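Local coordinates for protein ATP-dependent DNA helicase (Mycobacterium smegmatis, PDB 5V9X) that uses ATP hydrolysis to unwind RNA:DNA duplexes, probably by moving 3'-to-5' along a single-stranded DNA tracking strand, at residues 99-104 and 163-168; 169-174 and 206-211; 186-191 and 218-223. All coordinates share one frame; numbering follows the deposited sequence.

Contact 1 of 3, residues 99-104 and 163-168. With nucleotides of chain B.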
# COMPACT_ATOMS: atom_id res chain seq x y z
N GLN A 99 -21.76 -13.84 -14.29
CA GLN A 99 -22.67 -12.71 -14.13
C GLN A 99 -22.14 -11.63 -13.19
O GLN A 99 -22.34 -10.44 -13.45
CB GLN A 99 -24.03 -13.20 -13.62
CG GLN A 99 -24.80 -14.05 -14.61
CD GLN A 99 -25.50 -13.22 -15.67
OE1 GLN A 99 -26.29 -12.33 -15.36
NE2 GLN A 99 -25.20 -13.51 -16.93
N VAL A 100 -21.48 -12.02 -12.10
CA VAL A 100 -20.94 -11.10 -11.12
C VAL A 100 -19.43 -11.29 -11.06
O VAL A 100 -18.94 -12.42 -11.05
CB VAL A 100 -21.58 -11.30 -9.73
CG1 VAL A 100 -20.93 -10.39 -8.70
CG2 VAL A 100 -23.08 -11.07 -9.79
N LEU A 101 -18.70 -10.18 -11.03
CA LEU A 101 -17.24 -10.20 -10.94
C LEU A 101 -16.82 -9.43 -9.69
O LEU A 101 -16.97 -8.20 -9.64
CB LEU A 101 -16.60 -9.61 -12.19
CG LEU A 101 -15.06 -9.60 -12.20
CD1 LEU A 101 -14.51 -11.01 -12.21
CD2 LEU A 101 -14.53 -8.81 -13.39
N TYR A 102 -16.29 -10.14 -8.71
CA TYR A 102 -15.74 -9.54 -7.50
C TYR A 102 -14.22 -9.54 -7.59
O TYR A 102 -13.62 -10.58 -7.87
CB TYR A 102 -16.21 -10.30 -6.26
CG TYR A 102 -15.51 -9.90 -4.97
CD1 TYR A 102 -14.28 -10.45 -4.63
CD2 TYR A 102 -16.09 -9.00 -4.09
CE1 TYR A 102 -13.64 -10.11 -3.46
CE2 TYR A 102 -15.45 -8.65 -2.91
CZ TYR A 102 -14.22 -9.20 -2.61
OH TYR A 102 -13.57 -8.86 -1.44
N VAL A 103 -13.61 -8.38 -7.35
CA VAL A 103 -12.16 -8.23 -7.42
C VAL A 103 -11.64 -7.84 -6.04
O VAL A 103 -12.12 -6.85 -5.46
CB VAL A 103 -11.75 -7.18 -8.47
CG1 VAL A 103 -10.23 -7.03 -8.50
CG2 VAL A 103 -12.28 -7.57 -9.84
N SER A 104 -10.67 -8.60 -5.54
CA SER A 104 -10.02 -8.33 -4.27
C SER A 104 -8.52 -8.14 -4.47
O SER A 104 -7.90 -8.91 -5.20
CB SER A 104 -10.25 -9.46 -3.26
OG SER A 104 -9.46 -9.29 -2.10
N LEU A 163 -17.69 -14.83 -10.11
CA LEU A 163 -16.25 -15.02 -10.23
C LEU A 163 -15.54 -14.09 -9.24
O LEU A 163 -15.73 -12.87 -9.28
CB LEU A 163 -15.76 -14.75 -11.65
CG LEU A 163 -14.27 -15.04 -11.84
CD1 LEU A 163 -13.99 -16.52 -11.64
CD2 LEU A 163 -13.79 -14.58 -13.21
N ILE A 164 -14.74 -14.68 -8.36
CA ILE A 164 -13.90 -13.95 -7.42
C ILE A 164 -12.47 -14.06 -7.90
O ILE A 164 -12.00 -15.16 -8.21
CB ILE A 164 -14.06 -14.51 -5.99
CG1 ILE A 164 -15.50 -14.36 -5.51
CG2 ILE A 164 -13.09 -13.83 -5.05
CD1 ILE A 164 -15.78 -15.07 -4.20
N THR A 165 -11.77 -12.94 -7.97
CA THR A 165 -10.42 -12.94 -8.53
C THR A 165 -9.66 -11.71 -8.03
O THR A 165 -10.16 -10.94 -7.21
CB THR A 165 -10.47 -12.98 -10.06
OG1 THR A 165 -9.14 -13.01 -10.59
CG2 THR A 165 -11.20 -11.76 -10.61
N THR A 166 -8.45 -11.54 -8.54
CA THR A 166 -7.57 -10.42 -8.27
C THR A 166 -7.43 -9.54 -9.50
O THR A 166 -7.81 -9.94 -10.61
CB THR A 166 -6.19 -10.93 -7.83
OG1 THR A 166 -5.61 -11.71 -8.88
CG2 THR A 166 -6.30 -11.77 -6.57
N PRO A 167 -6.89 -8.32 -9.35
CA PRO A 167 -6.63 -7.51 -10.55
C PRO A 167 -5.65 -8.16 -11.50
O PRO A 167 -5.85 -8.14 -12.72
CB PRO A 167 -6.09 -6.19 -9.97
CG PRO A 167 -6.61 -6.14 -8.58
CD PRO A 167 -6.64 -7.57 -8.11
N GLU A 168 -4.58 -8.75 -10.96
CA GLU A 168 -3.59 -9.42 -11.80
C GLU A 168 -4.22 -10.58 -12.57
O GLU A 168 -3.99 -10.74 -13.77
CB GLU A 168 -2.43 -9.92 -10.94
CG GLU A 168 -1.50 -8.83 -10.42
CD GLU A 168 -2.11 -8.00 -9.30
OE1 GLU A 168 -3.18 -8.39 -8.77
OE2 GLU A 168 -1.53 -6.95 -8.95
P DC B 10 -2.62 -13.55 -8.17
OP1 DC B 10 -3.77 -13.34 -9.08
OP2 DC B 10 -2.72 -14.53 -7.07
O5' DC B 10 -1.34 -13.96 -9.03
C5' DC B 10 -1.10 -13.33 -10.27
C4' DC B 10 0.20 -13.83 -10.86
O4' DC B 10 1.32 -13.23 -10.17
C3' DC B 10 0.40 -15.35 -10.76
O3' DC B 10 0.63 -15.89 -12.03
C2' DC B 10 1.64 -15.50 -9.86
C1' DC B 10 2.34 -14.18 -10.08
N1 DC B 10 3.26 -13.79 -8.97
C2 DC B 10 4.51 -13.24 -9.27
O2 DC B 10 4.82 -13.08 -10.45
N3 DC B 10 5.33 -12.90 -8.25
C4 DC B 10 4.95 -13.10 -6.98
N4 DC B 10 5.79 -12.75 -6.01
C5 DC B 10 3.68 -13.66 -6.66
C6 DC B 10 2.87 -13.99 -7.68
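Strands 100-103 and 163-165 are parallel neighbours in the central sheet of the first RecA-like domain, joined through V100, Y102 and S104 on one side and L163 and T165 on the other. Their axes approach to 4.8 Å at 18°, and Y102 is paired with I164. Four backbone bonds hold this register: V100 O accepts from L163 N at 2.9 Å, Y102 O from T165 N, while L163 O and T165 O receive Y102 N and S104 N. On one face L101 CD1 lies 3.8 Å from both L163 CD2 and T165 CG2, crossing the threonine side chain obliquely. V103 CG1 reaches P167 CD at 3.7 Å, carrying the apolar contact past the strand end to the first turn of helix 167-174. The other face holds Y102 and I164, which meet through Y102 CD1 and I164 CG2 at 3.6 Å; the phenol OH is bonded to D191. Beyond the strand T166 is the N-cap of the helix. With chi1 at 61°, its OG1 lies between the backbone N and the carbonyl carbon, where it accepts from S169 N and donates to OP1 of DC10 of chain B, although that modelled bond is too short to be taken literally. A strand whose C-terminal end leads straight into an N-capped helix beside a DNA phosphate is consistent with motif Ib of superfamily 2 helicases.

Contact 2 of 3, residues 169-174 and 206-211. With nucleotides of chain B.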
# COMPACT_ATOMS: atom_id res chain seq x y z
N SER A 169 -5.04 -11.39 -11.89
CA SER A 169 -5.63 -12.55 -12.55
C SER A 169 -6.73 -12.14 -13.52
O SER A 169 -6.90 -12.77 -14.57
CB SER A 169 -6.16 -13.54 -11.52
OG SER A 169 -5.12 -14.34 -11.00
N LEU A 170 -7.48 -11.08 -13.20
CA LEU A 170 -8.42 -10.53 -14.17
C LEU A 170 -7.71 -10.13 -15.45
O LEU A 170 -8.22 -10.33 -16.55
CB LEU A 170 -9.17 -9.34 -13.58
CG LEU A 170 -10.17 -8.67 -14.53
CD1 LEU A 170 -11.25 -9.66 -14.93
CD2 LEU A 170 -10.77 -7.42 -13.92
N PHE A 171 -6.51 -9.56 -15.31
CA PHE A 171 -5.69 -9.23 -16.47
C PHE A 171 -5.36 -10.47 -17.29
O PHE A 171 -5.40 -10.44 -18.52
CB PHE A 171 -4.42 -8.53 -15.99
CG PHE A 171 -3.50 -8.09 -17.10
CD1 PHE A 171 -3.78 -6.95 -17.84
CD2 PHE A 171 -2.33 -8.78 -17.36
CE1 PHE A 171 -2.93 -6.54 -18.84
CE2 PHE A 171 -1.47 -8.37 -18.36
CZ PHE A 171 -1.77 -7.25 -19.10
N LEU A 172 -5.06 -11.58 -16.61
CA LEU A 172 -4.70 -12.81 -17.32
C LEU A 172 -5.88 -13.37 -18.10
O LEU A 172 -5.73 -13.79 -19.25
CB LEU A 172 -4.17 -13.84 -16.33
CG LEU A 172 -2.94 -13.41 -15.52
CD1 LEU A 172 -2.52 -14.49 -14.53
CD2 LEU A 172 -1.80 -13.04 -16.44
N MET A 173 -7.07 -13.38 -17.49
CA MET A 173 -8.24 -13.91 -18.18
C MET A 173 -8.60 -13.05 -19.38
O MET A 173 -9.02 -13.57 -20.42
CB MET A 173 -9.41 -14.02 -17.21
CG MET A 173 -9.14 -14.90 -16.01
SD MET A 173 -10.60 -15.11 -14.98
CE MET A 173 -11.70 -15.91 -16.15
N LEU A 174 -8.46 -11.73 -19.25
CA LEU A 174 -8.73 -10.84 -20.37
C LEU A 174 -7.70 -10.97 -21.49
O LEU A 174 -7.96 -10.52 -22.61
CB LEU A 174 -8.79 -9.39 -19.88
CG LEU A 174 -9.96 -9.06 -18.96
CD1 LEU A 174 -9.72 -7.74 -18.25
CD2 LEU A 174 -11.25 -9.02 -19.75
N ALA A 206 -7.67 -0.26 -13.59
CA ALA A 206 -8.57 0.65 -14.29
C ALA A 206 -8.66 0.29 -15.77
O ALA A 206 -9.74 0.38 -16.37
CB ALA A 206 -8.10 2.09 -14.12
N LEU A 207 -7.54 -0.12 -16.38
CA LEU A 207 -7.56 -0.48 -17.79
C LEU A 207 -8.18 -1.85 -18.02
O LEU A 207 -8.89 -2.06 -19.01
CB LEU A 207 -6.14 -0.42 -18.36
CG LEU A 207 -5.57 0.98 -18.56
CD1 LEU A 207 -4.17 0.90 -19.15
CD2 LEU A 207 -6.48 1.81 -19.44
N SER A 208 -7.91 -2.81 -17.12
CA SER A 208 -8.55 -4.12 -17.22
C SER A 208 -10.07 -3.98 -17.26
O SER A 208 -10.74 -4.63 -18.08
CB SER A 208 -8.13 -5.01 -16.05
OG SER A 208 -6.77 -5.40 -16.16
N LEU A 209 -10.63 -3.12 -16.40
CA LEU A 209 -12.07 -2.94 -16.36
C LEU A 209 -12.61 -2.31 -17.64
O LEU A 209 -13.72 -2.63 -18.07
CB LEU A 209 -12.46 -2.11 -15.14
CG LEU A 209 -12.17 -2.74 -13.78
CD1 LEU A 209 -12.59 -1.81 -12.65
CD2 LEU A 209 -12.86 -4.10 -13.65
N GLU A 210 -11.84 -1.40 -18.26
CA GLU A 210 -12.28 -0.83 -19.53
C GLU A 210 -12.20 -1.85 -20.65
O GLU A 210 -13.06 -1.88 -21.54
CB GLU A 210 -11.46 0.41 -19.87
CG GLU A 210 -11.78 1.64 -19.02
CD GLU A 210 -13.23 2.09 -19.15
OE1 GLU A 210 -13.79 2.61 -18.16
OE2 GLU A 210 -13.82 1.93 -20.25
N ARG A 211 -11.17 -2.70 -20.63
CA ARG A 211 -11.11 -3.81 -21.59
C ARG A 211 -12.28 -4.77 -21.39
O ARG A 211 -12.79 -5.34 -22.35
CB ARG A 211 -9.78 -4.54 -21.45
CG ARG A 211 -8.57 -3.72 -21.89
CD ARG A 211 -7.27 -4.42 -21.53
NE ARG A 211 -7.21 -5.78 -22.05
CZ ARG A 211 -6.23 -6.63 -21.78
NH1 ARG A 211 -5.23 -6.27 -20.98
NH2 ARG A 211 -6.24 -7.85 -22.29
P DC B 10 -2.62 -13.55 -8.17
OP1 DC B 10 -3.77 -13.34 -9.08
OP2 DC B 10 -2.72 -14.53 -7.07
O5' DC B 10 -1.34 -13.96 -9.03
C5' DC B 10 -1.10 -13.33 -10.27
C4' DC B 10 0.20 -13.83 -10.86
O4' DC B 10 1.32 -13.23 -10.17
C3' DC B 10 0.40 -15.35 -10.76
O3' DC B 10 0.63 -15.89 -12.03
C2' DC B 10 1.64 -15.50 -9.86
C1' DC B 10 2.34 -14.18 -10.08
N1 DC B 10 3.26 -13.79 -8.97
C2 DC B 10 4.51 -13.24 -9.27
O2 DC B 10 4.82 -13.08 -10.45
N3 DC B 10 5.33 -12.90 -8.25
C4 DC B 10 4.95 -13.10 -6.98
N4 DC B 10 5.79 -12.75 -6.01
C5 DC B 10 3.68 -13.66 -6.66
C6 DC B 10 2.87 -13.99 -7.68
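Polar and flat groups meet where F171 and R211 come together across helices 169-174 and 206-211, whose axes approach to 9.8 Å at 35°. The phenyl atom F171 CE1 lies in the plane of the R211 guanidinium, at its edge, and NH1 is the nearest guanidinium atom. Ring and guanidinium planes stand 85° apart, and NH1 approaches the ring obliquely. The R211 chain bends at chi3 (54°) as it crosses from 206-211 toward 169-174, where NH2 bonds T175 OG1 just past L174. L174 CB lies over one guanidinium face, 3.8 Å from R211 NH2. S208 OG sits at the rim of the F171 ring, near its plane and 3.8 Å from CD1, while its hydrogen bond goes to H204 O. Apolar contacts fill the remainder: L170 CD2 touches L209 CD2 at 3.9 Å, the two side chains crossing at about a right angle, and L174 CD1 packs on S208 CB at 3.8 Å. DNA contact is confined to the first helix, where S169 OG donates to OP1 of DC10 of chain B at 2.6 Å. Around the pair, helix 461-471 covers F171, S208 and R211, with H467 meeting the F171 ring edge-to-face; helix 479-488 adds W482 against R211, and M173 and L172 rest on strand 140-143.

Contact 3 of 3, residues 186-191 and 218-223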
# COMPACT_ATOMS: atom_id res chain seq x y z
N ARG A 186 -22.55 -8.48 -15.62
CA ARG A 186 -23.41 -7.33 -15.40
C ARG A 186 -22.98 -6.47 -14.22
O ARG A 186 -23.23 -5.27 -14.23
CB ARG A 186 -24.86 -7.79 -15.18
CG ARG A 186 -25.49 -8.46 -16.39
CD ARG A 186 -26.94 -8.82 -16.15
NE ARG A 186 -27.55 -9.45 -17.32
CZ ARG A 186 -28.80 -9.90 -17.36
NH1 ARG A 186 -29.59 -9.81 -16.30
NH2 ARG A 186 -29.27 -10.45 -18.47
N THR A 187 -22.35 -7.06 -13.20
CA THR A 187 -21.92 -6.33 -12.01
C THR A 187 -20.43 -6.56 -11.80
O THR A 187 -19.92 -7.65 -12.04
CB THR A 187 -22.71 -6.79 -10.77
OG1 THR A 187 -24.11 -6.62 -11.00
CG2 THR A 187 -22.30 -5.99 -9.54
N VAL A 188 -19.75 -5.51 -11.34
CA VAL A 188 -18.34 -5.58 -10.98
C VAL A 188 -18.18 -4.95 -9.60
O VAL A 188 -18.42 -3.75 -9.43
CB VAL A 188 -17.43 -4.88 -12.00
CG1 VAL A 188 -16.01 -4.77 -11.46
CG2 VAL A 188 -17.44 -5.64 -13.32
N ILE A 189 -17.76 -5.76 -8.63
CA ILE A 189 -17.50 -5.29 -7.27
C ILE A 189 -15.99 -5.15 -7.10
O ILE A 189 -15.24 -6.10 -7.36
CB ILE A 189 -18.08 -6.26 -6.23
CG1 ILE A 189 -19.56 -6.52 -6.50
CG2 ILE A 189 -17.88 -5.71 -4.82
CD1 ILE A 189 -20.19 -7.51 -5.54
N VAL A 190 -15.55 -3.97 -6.69
CA VAL A 190 -14.15 -3.69 -6.41
C VAL A 190 -14.05 -3.44 -4.92
O VAL A 190 -14.28 -2.32 -4.45
CB VAL A 190 -13.61 -2.52 -7.23
CG1 VAL A 190 -12.17 -2.22 -6.85
CG2 VAL A 190 -13.72 -2.81 -8.72
N ASP A 191 -13.71 -4.48 -4.17
CA ASP A 191 -13.59 -4.38 -2.72
C ASP A 191 -12.25 -3.76 -2.34
O ASP A 191 -11.24 -3.95 -3.02
CB ASP A 191 -13.72 -5.76 -2.09
CG ASP A 191 -14.25 -5.71 -0.67
OD1 ASP A 191 -14.14 -4.65 -0.03
OD2 ASP A 191 -14.76 -6.75 -0.20
N THR A 218 -23.10 -3.96 -22.75
CA THR A 218 -23.29 -2.81 -21.90
C THR A 218 -22.21 -2.83 -20.83
O THR A 218 -21.98 -3.89 -20.22
CB THR A 218 -24.69 -2.82 -21.26
OG1 THR A 218 -25.68 -2.56 -22.27
CG2 THR A 218 -24.79 -1.78 -20.16
N PRO A 219 -21.53 -1.72 -20.59
CA PRO A 219 -20.55 -1.68 -19.49
C PRO A 219 -21.19 -2.08 -18.18
O PRO A 219 -22.31 -1.67 -17.86
CB PRO A 219 -20.09 -0.22 -19.48
CG PRO A 219 -20.31 0.25 -20.88
CD PRO A 219 -21.55 -0.46 -21.35
N ALA A 220 -20.47 -2.90 -17.42
CA ALA A 220 -21.01 -3.43 -16.18
C ALA A 220 -21.15 -2.34 -15.13
O ALA A 220 -20.44 -1.33 -15.14
CB ALA A 220 -20.12 -4.56 -15.65
N GLN A 221 -22.09 -2.56 -14.21
CA GLN A 221 -22.22 -1.70 -13.04
C GLN A 221 -21.05 -1.93 -12.10
O GLN A 221 -20.70 -3.08 -11.81
CB GLN A 221 -23.55 -1.98 -12.34
CG GLN A 221 -23.83 -1.13 -11.12
CD GLN A 221 -25.10 -1.56 -10.41
OE1 GLN A 221 -25.40 -2.75 -10.30
NE2 GLN A 221 -25.87 -0.59 -9.93
N ARG A 222 -20.45 -0.85 -11.62
CA ARG A 222 -19.25 -0.92 -10.78
C ARG A 222 -19.59 -0.51 -9.35
O ARG A 222 -20.16 0.56 -9.13
CB ARG A 222 -18.14 -0.04 -11.34
CG ARG A 222 -17.66 -0.46 -12.72
CD ARG A 222 -16.48 0.37 -13.18
NE ARG A 222 -16.12 0.07 -14.55
CZ ARG A 222 -15.09 0.62 -15.19
NH1 ARG A 222 -14.31 1.49 -14.58
NH2 ARG A 222 -14.83 0.28 -16.45
N ILE A 223 -19.21 -1.35 -8.39
CA ILE A 223 -19.47 -1.11 -6.98
C ILE A 223 -18.15 -1.17 -6.23
O ILE A 223 -17.39 -2.14 -6.37
CB ILE A 223 -20.47 -2.14 -6.41
CG1 ILE A 223 -21.80 -2.07 -7.17
CG2 ILE A 223 -20.70 -1.89 -4.92
CD1 ILE A 223 -22.69 -3.27 -6.95
O HOH W 1 -25.43 -5.44 -8.18
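V188 has both backbone polar atoms tied to strand 221-223: its N donates to Q221 O at 2.7 Å, and its O accepts from I223 N. Bonds from Q221 N to R186 O and from V190 N to I223 O extend the pairing at either end. Strand axes come within 4.6 Å at 19°, the geometry of parallel neighbours. On one face T187 CG2 meets I223 CD1 at 3.8 Å, and T187 and Q221 run side by side, pointing the same way, with a water weakly bound to T187 OG1 and Q221 OE1. V188 CG2 packs on A220 CB at 3.7 Å on the other side. Farther out, Q221 NE2 is bonded to N63 O and I59 O. The extended R222 side chain carries its guanidinium to D213 and E210, anchoring this strand to helix 200-213. Helix 75-88 covers I189 and I223, and helix 200-213 covers V188. Two adjacent parallel strands linked through that helix form a beta-alpha-beta crossover of the RecA-like helicase core.

In the fold
All three contacts lie in one RecA-like domain, within the DEAD/DEAH helicase range. Contact 1 precedes the other two, while the segments of contacts 2 and 3 alternate along the chain. Contacts 1 and 3 have centres 10 Å apart and share a sheet: strands 100-103 and 187-191 are direct neighbours in it, linked by the backbone bond of L101 O with I189 N. Contact 2 shares helix 167-174 with contact 1 and meets contact 3 through L209 CD2 on V188 CG1; its centre is about 10 Å from that of contact 1 and about 13 Å from that of contact 3. The strand of contact 1 leads directly into the DNA-contacting helix start, and the helices of contact 2 pack on the same sheet, whose Y102 side chain lies about 7 Å from the bound ATP analogue.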